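Local coordinates for protein fimbrium subunit Fim1C (Bacteroides vulgatus, PDB 4QB7) that is probably part of the tip of fimbriae, the cell-surface filaments that mediate adhesion and biofilm formation, at residues L235-T240 against S248-S253; I289-V294 against S305-K310. All coordinates share one frame; numbering follows the deposited sequence.

Contact 1 of 2, residues L235-T240 against S248-S253; sequences LNKTTT and SSINVS. With SO4 (sulfate ion), chain F.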
loop_
_atom_site.group_PDB
_atom_site.type_symbol
_atom_site.label_atom_id
_atom_site.label_comp_id
_atom_site.label_asym_id
_atom_site.label_seq_id
_atom_site.Cartn_x
_atom_site.Cartn_y
_atom_site.Cartn_z
ATOM N N LEU A 235 3.092 16.221 1.934
ATOM C CA LEU A 235 3.789 16.490 3.183
ATOM C C LEU A 235 2.932 17.344 4.118
ATOM O O LEU A 235 2.184 18.231 3.686
ATOM C CB LEU A 235 5.152 17.162 2.955
ATOM C CG LEU A 235 6.128 16.609 1.914
ATOM C CD1 LEU A 235 7.416 17.421 1.931
ATOM C CD2 LEU A 235 6.420 15.145 2.124
ATOM N N ASN A 236 3.066 17.068 5.413
ATOM C CA ASN A 236 2.330 17.717 6.478
ATOM C C ASN A 236 2.944 19.079 6.822
ATOM O O ASN A 236 3.277 19.344 7.981
ATOM C CB ASN A 236 2.343 16.771 7.668
ATOM C CG ASN A 236 1.407 17.106 8.785
ATOM O OD1 ASN A 236 0.420 17.834 8.619
ATOM N ND2 ASN A 236 1.750 16.610 9.964
ATOM N N LYS A 237 3.101 19.946 5.800
ATOM C CA LYS A 237 3.671 21.293 5.913
ATOM C C LYS A 237 2.732 22.193 6.705
ATOM O O LYS A 237 1.526 22.037 6.602
ATOM C CB LYS A 237 3.938 21.889 4.512
ATOM C CG LYS A 237 5.261 21.426 3.889
ATOM C CD LYS A 237 5.186 21.300 2.375
ATOM C CE LYS A 237 5.524 22.538 1.597
ATOM N NZ LYS A 237 5.114 22.396 0.185
ATOM N N THR A 238 3.285 23.108 7.516
ATOM C CA THR A 238 2.533 24.092 8.303
ATOM C C THR A 238 3.155 25.471 8.093
ATOM O O THR A 238 4.241 25.582 7.519
ATOM C CB THR A 238 2.478 23.721 9.807
ATOM O OG1 THR A 238 3.797 23.593 10.345
ATOM C CG2 THR A 238 1.656 22.468 10.080
ATOM N N THR A 239 2.459 26.519 8.541
ATOM C CA THR A 239 2.939 27.903 8.452
ATOM C C THR A 239 4.139 28.093 9.379
ATOM O O THR A 239 4.265 27.435 10.423
ATOM C CB THR A 239 1.812 28.896 8.771
ATOM O OG1 THR A 239 1.283 28.616 10.069
ATOM C CG2 THR A 239 0.691 28.833 7.761
ATOM N N THR A 240 5.044 28.955 8.967
ATOM C CA THR A 240 6.251 29.224 9.729
ATOM C C THR A 240 6.380 30.732 9.921
ATOM O O THR A 240 5.909 31.498 9.094
ATOM C CB THR A 240 7.469 28.609 8.999
ATOM O OG1 THR A 240 7.166 27.283 8.549
ATOM C CG2 THR A 240 8.694 28.560 9.865
ATOM N N SER A 248 5.908 27.816 3.910
ATOM C CA SER A 248 5.126 26.647 4.366
ATOM C C SER A 248 6.091 25.465 4.345
ATOM O O SER A 248 6.686 25.178 3.290
ATOM C CB SER A 248 3.911 26.414 3.466
ATOM O OG SER A 248 3.132 25.284 3.826
ATOM N N SER A 249 6.358 24.890 5.538
ATOM C CA SER A 249 7.398 23.874 5.729
ATOM C C SER A 249 7.182 22.980 6.962
ATOM O O SER A 249 6.190 23.124 7.658
ATOM C CB SER A 249 8.730 24.592 5.902
ATOM O OG SER A 249 8.715 25.332 7.115
ATOM N N ILE A 250 8.125 22.042 7.202
ATOM C CA ILE A 250 8.207 21.159 8.364
ATOM C C ILE A 250 9.555 21.424 9.051
ATOM O O ILE A 250 10.605 21.266 8.428
ATOM C CB ILE A 250 8.006 19.641 8.052
ATOM C CG1 ILE A 250 6.615 19.358 7.441
ATOM C CG2 ILE A 250 8.187 18.789 9.317
ATOM C CD1 ILE A 250 6.656 18.570 6.258
ATOM N N ASN A 251 9.512 21.842 10.329
ATOM C CA ASN A 251 10.704 22.035 11.139
ATOM C C ASN A 251 11.285 20.681 11.516
ATOM O O ASN A 251 10.684 19.966 12.317
ATOM C CB ASN A 251 10.364 22.820 12.388
ATOM C CG ASN A 251 11.537 23.188 13.227
ATOM O OD1 ASN A 251 12.633 22.679 13.080
ATOM N ND2 ASN A 251 11.338 24.134 14.096
ATOM N N VAL A 252 12.472 20.356 10.993
ATOM C CA VAL A 252 13.143 19.084 11.258
ATOM C C VAL A 252 14.457 19.277 12.071
ATOM O O VAL A 252 15.325 18.418 12.000
ATOM C CB VAL A 252 13.395 18.306 9.930
ATOM C CG1 VAL A 252 12.094 17.959 9.236
ATOM C CG2 VAL A 252 14.320 19.063 8.993
ATOM N N SER A 253 14.562 20.344 12.894
ATOM C CA SER A 253 15.778 20.739 13.644
ATOM C C SER A 253 16.211 19.829 14.817
ATOM O O SER A 253 17.360 19.948 15.253
ATOM C CB SER A 253 15.631 22.153 14.177
ATOM O OG SER A 253 15.133 23.013 13.166
HETATM S S SO4 F . 4.891 28.604 0.456
HETATM O O1 SO4 F . 4.978 29.255 1.758
HETATM O O2 SO4 F . 5.291 27.179 0.533
HETATM O O3 SO4 F . 3.503 28.675 -0.013
HETATM O O4 SO4 F . 5.753 29.263 -0.516
#

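Contact 2 of 2, residues I289-V294 against S305-K310; sequences INYDIV and STITNK. With SO4 (sulfate ion), chain J; SO4 (sulfate ion), chain K.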
loop_
_atom_site.group_PDB
_atom_site.type_symbol
_atom_site.label_atom_id
_atom_site.label_comp_id
_atom_site.label_asym_id
_atom_site.label_seq_id
_atom_site.Cartn_x
_atom_site.Cartn_y
_atom_site.Cartn_z
ATOM N N ILE A 289 15.062 15.985 -2.339
ATOM C CA ILE A 289 14.611 16.778 -1.201
ATOM C C ILE A 289 15.035 18.238 -1.333
ATOM O O ILE A 289 16.085 18.550 -1.932
ATOM C CB ILE A 289 15.096 16.140 0.125
ATOM C CG1 ILE A 289 14.306 16.683 1.345
ATOM C CG2 ILE A 289 16.619 16.220 0.285
ATOM C CD1 ILE A 289 14.486 15.931 2.669
ATOM N N ASN A 290 14.169 19.136 -0.792
ATOM C CA ASN A 290 14.360 20.597 -0.736
ATOM C C ASN A 290 14.310 21.029 0.714
ATOM O O ASN A 290 13.394 20.637 1.426
ATOM C CB ASN A 290 13.267 21.317 -1.529
ATOM C CG ASN A 290 13.252 21.075 -3.005
ATOM O OD1 ASN A 290 13.956 20.223 -3.547
ATOM N ND2 ASN A 290 12.458 21.866 -3.706
ATOM N N TYR A 291 15.278 21.782 1.176
ATOM C CA TYR A 291 15.308 22.214 2.575
ATOM C C TYR A 291 16.066 23.524 2.716
ATOM O O TYR A 291 16.895 23.867 1.870
ATOM C CB TYR A 291 15.882 21.130 3.528
ATOM C CG TYR A 291 17.277 20.657 3.198
ATOM C CD1 TYR A 291 17.494 19.707 2.206
ATOM C CD2 TYR A 291 18.381 21.128 3.907
ATOM C CE1 TYR A 291 18.777 19.247 1.911
ATOM C CE2 TYR A 291 19.674 20.687 3.610
ATOM C CZ TYR A 291 19.865 19.743 2.611
ATOM O OH TYR A 291 21.117 19.278 2.307
ATOM N N ASP A 292 15.721 24.274 3.775
ATOM C CA ASP A 292 16.282 25.582 4.124
ATOM C C ASP A 292 16.944 25.521 5.469
ATOM O O ASP A 292 16.355 24.985 6.407
ATOM C CB ASP A 292 15.152 26.630 4.139
ATOM C CG ASP A 292 14.459 26.833 2.798
ATOM O OD1 ASP A 292 15.111 26.618 1.751
ATOM O OD2 ASP A 292 13.273 27.249 2.795
ATOM N N ILE A 293 18.181 26.029 5.569
ATOM C CA ILE A 293 18.936 26.125 6.830
ATOM C C ILE A 293 18.898 27.590 7.206
ATOM O O ILE A 293 19.475 28.422 6.506
ATOM C CB ILE A 293 20.361 25.528 6.763
ATOM C CG1 ILE A 293 20.324 24.092 6.159
ATOM C CG2 ILE A 293 21.029 25.550 8.177
ATOM C CD1 ILE A 293 21.662 23.589 5.743
ATOM N N VAL A 294 18.104 27.916 8.228
ATOM C CA VAL A 294 17.816 29.297 8.630
ATOM C C VAL A 294 18.571 29.659 9.877
ATOM O O VAL A 294 18.364 29.030 10.905
ATOM C CB VAL A 294 16.280 29.466 8.837
ATOM C CG1 VAL A 294 15.919 30.884 9.268
ATOM C CG2 VAL A 294 15.521 29.066 7.586
ATOM N N SER A 305 19.914 29.383 3.840
ATOM C CA SER A 305 20.674 28.592 2.894
ATOM C C SER A 305 19.691 27.595 2.286
ATOM O O SER A 305 19.252 26.681 2.977
ATOM C CB SER A 305 21.842 27.907 3.594
ATOM O OG SER A 305 22.793 27.514 2.621
ATOM N N THR A 306 19.281 27.813 1.027
ATOM C CA THR A 306 18.287 26.985 0.337
ATOM C C THR A 306 18.967 25.921 -0.545
ATOM O O THR A 306 19.705 26.265 -1.458
ATOM C CB THR A 306 17.338 27.886 -0.496
ATOM O OG1 THR A 306 16.533 28.727 0.351
ATOM C CG2 THR A 306 16.472 27.101 -1.457
ATOM N N ILE A 307 18.686 24.633 -0.273
ATOM C CA ILE A 307 19.153 23.490 -1.064
ATOM C C ILE A 307 17.920 22.834 -1.650
ATOM O O ILE A 307 17.049 22.458 -0.875
ATOM C CB ILE A 307 20.043 22.469 -0.275
ATOM C CG1 ILE A 307 21.375 23.089 0.201
ATOM C CG2 ILE A 307 20.317 21.225 -1.091
ATOM C CD1 ILE A 307 21.355 23.392 1.627
ATOM N N THR A 308 17.814 22.754 -3.004
ATOM C CA THR A 308 16.697 22.103 -3.683
ATOM C C THR A 308 17.193 21.019 -4.644
ATOM O O THR A 308 18.314 21.103 -5.116
ATOM C CB THR A 308 15.763 23.094 -4.425
ATOM O OG1 THR A 308 16.372 23.601 -5.621
ATOM C CG2 THR A 308 15.228 24.184 -3.528
ATOM N N ASN A 309 16.337 20.021 -4.948
ATOM C CA ASN A 309 16.574 18.918 -5.882
ATOM C C ASN A 309 17.810 18.098 -5.472
ATOM O O ASN A 309 18.507 17.559 -6.329
ATOM C CB ASN A 309 16.668 19.430 -7.350
ATOM C CG ASN A 309 16.341 18.402 -8.432
ATOM O OD1 ASN A 309 15.400 17.589 -8.315
ATOM N ND2 ASN A 309 17.078 18.456 -9.548
ATOM N N LYS A 310 18.055 17.974 -4.152
ATOM C CA LYS A 310 19.154 17.190 -3.583
ATOM C C LYS A 310 18.755 15.693 -3.605
ATOM O O LYS A 310 17.749 15.274 -3.037
ATOM C CB LYS A 310 19.508 17.695 -2.164
ATOM C CG LYS A 310 20.391 16.798 -1.304
ATOM C CD LYS A 310 21.783 16.561 -1.886
ATOM C CE LYS A 310 22.834 16.349 -0.829
ATOM N NZ LYS A 310 23.085 17.599 -0.051
HETATM S S SO4 J . 24.193 20.247 4.141
HETATM O O1 SO4 J . 24.259 20.605 5.558
HETATM O O2 SO4 J . 25.341 20.856 3.462
HETATM O O3 SO4 J . 24.197 18.784 3.978
HETATM O O4 SO4 J . 22.975 20.766 3.551
HETATM S S SO4 K . 10.434 24.344 -2.312
HETATM O O1 SO4 K . 11.184 24.936 -1.264
HETATM O O2 SO4 K . 11.063 24.722 -3.559
HETATM O O3 SO4 K . 10.516 22.925 -2.148
HETATM O O4 SO4 K . 9.016 24.804 -2.248
#

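Contact 1 of 2, residues L235-T240 against S248-S253
The flat groups here are peptides, and Ile250 lies over one face of the Asn236-Lys237 peptide: its CG1 sits 3.4 Å from Asn236 O, with CD1 above the C-N bond. CD1 also reaches back to Leu235 CB at 3.9 Å. With CG1 turned anti to the carbonyl carbon (chi1 -61°), this branch swings across to the loop. At the edges of the next peptides, Thr238 and Ser249 form a single antiparallel hydrogen-bonded pair. Thr238 N gives an almost straight bond of 2.9 Å to Ser249 O, though it comes in tilted from that carbonyl plane, whereas Ser249 N meets Thr238 O in the carbonyl plane at 3.0 Å. Lys237 bends along the backbone of the other segment, passing CG beside Ser249 CA and bringing CE to 3.3 Å from Ser248 O, and its NZ ends in a weak bond to Thr191 O. Further along the loop, Thr240 OG1 and Ser249 OG lie 2.9 Å apart. Both hydroxyls also approach the carbonyl of Lys247, the bond from Ser249 being weak. Next to the bridge, Ser248 N donates to a sulfate oxygen, O1, 2.8 Å away; Lys247 NZ binds the same ion. Main-chain bonds thus pin the loop at one point, while the Lys247 ammonium and the Ser248 N-H together probably make the spot attractive to an anion, here a sulfate likely from the crystallisation liquor.

Contact 2 of 2, residues I289-V294 against S305-K310
Asn290 reaches across to Thr308 and Asn309, and every atom of its side chain has a neighbour. CB passes beside a sulfate oxygen, CG rests 3.5 Å from Thr308 CB, and from there the amide splits its two ends. OD1 accepts Asn309 N at 2.8 Å, a nearly straight bond whose donor stands above the carbonyl plane, while ND2 grips O3 of the sulfate at 2.7 Å and O2 weakly. Placing CG anti to the carbonyl carbon (chi1 -65°) carries the amide over to Thr308 and Asn309. Cut back to an alanine here, the side chain has no amide, which is likely to leave Asn309 N without this acceptor and the sulfate without this donor. On the other face of the sheet, Ile307 CB sits over the Tyr291 ring, 4.2 Å from its centroid, in a CH-pi contact; Ile307 CD1 lies 3.8 Å from Tyr291 CE2, and Tyr291 OH binds O4 of a second sulfate at the ring edge. Asp292 shares the side of Asn290: Thr306 OG1 donates to its OD1 from above the carboxylate plane at 2.9 Å, and Tyr245 OH holds OD2. Paired backbone bonds join Tyr291 to Ile307, Ile293 to Ser305 and Ile289 to Lys310. Between the first and last of these the register slips by one, with Asn309 and Lys310 both facing Ile289. Asn309 has left-handed helical backbone angles (58°/34°), and the arrangement is a G1 beta bulge in an antiparallel hairpin.

In the fold
Both contacts hang on strand 186-196, which pairs with strand 250-251 of contact 1 and with strand 286-296 of contact 2. Their centres are about 13 Å apart and their nearest atoms about 6 Å, so they do not touch but are bridged by shared neighbours. Phe189 packs against Thr240 and Ser249 of contact 1 and against Val294 of contact 2. Tyr245, in the loop between the two segments of contact 1, touches Thr240 and hydrogen-bonds Asp292 through its OH. The backbone O of Thr191 accepts a weak hydrogen bond from Lys237 NZ, and its OG1 binds the same sulfate as Asn290. The sulfates, probably from the crystallisation liquor, mark anion-accepting spots and no known functional site.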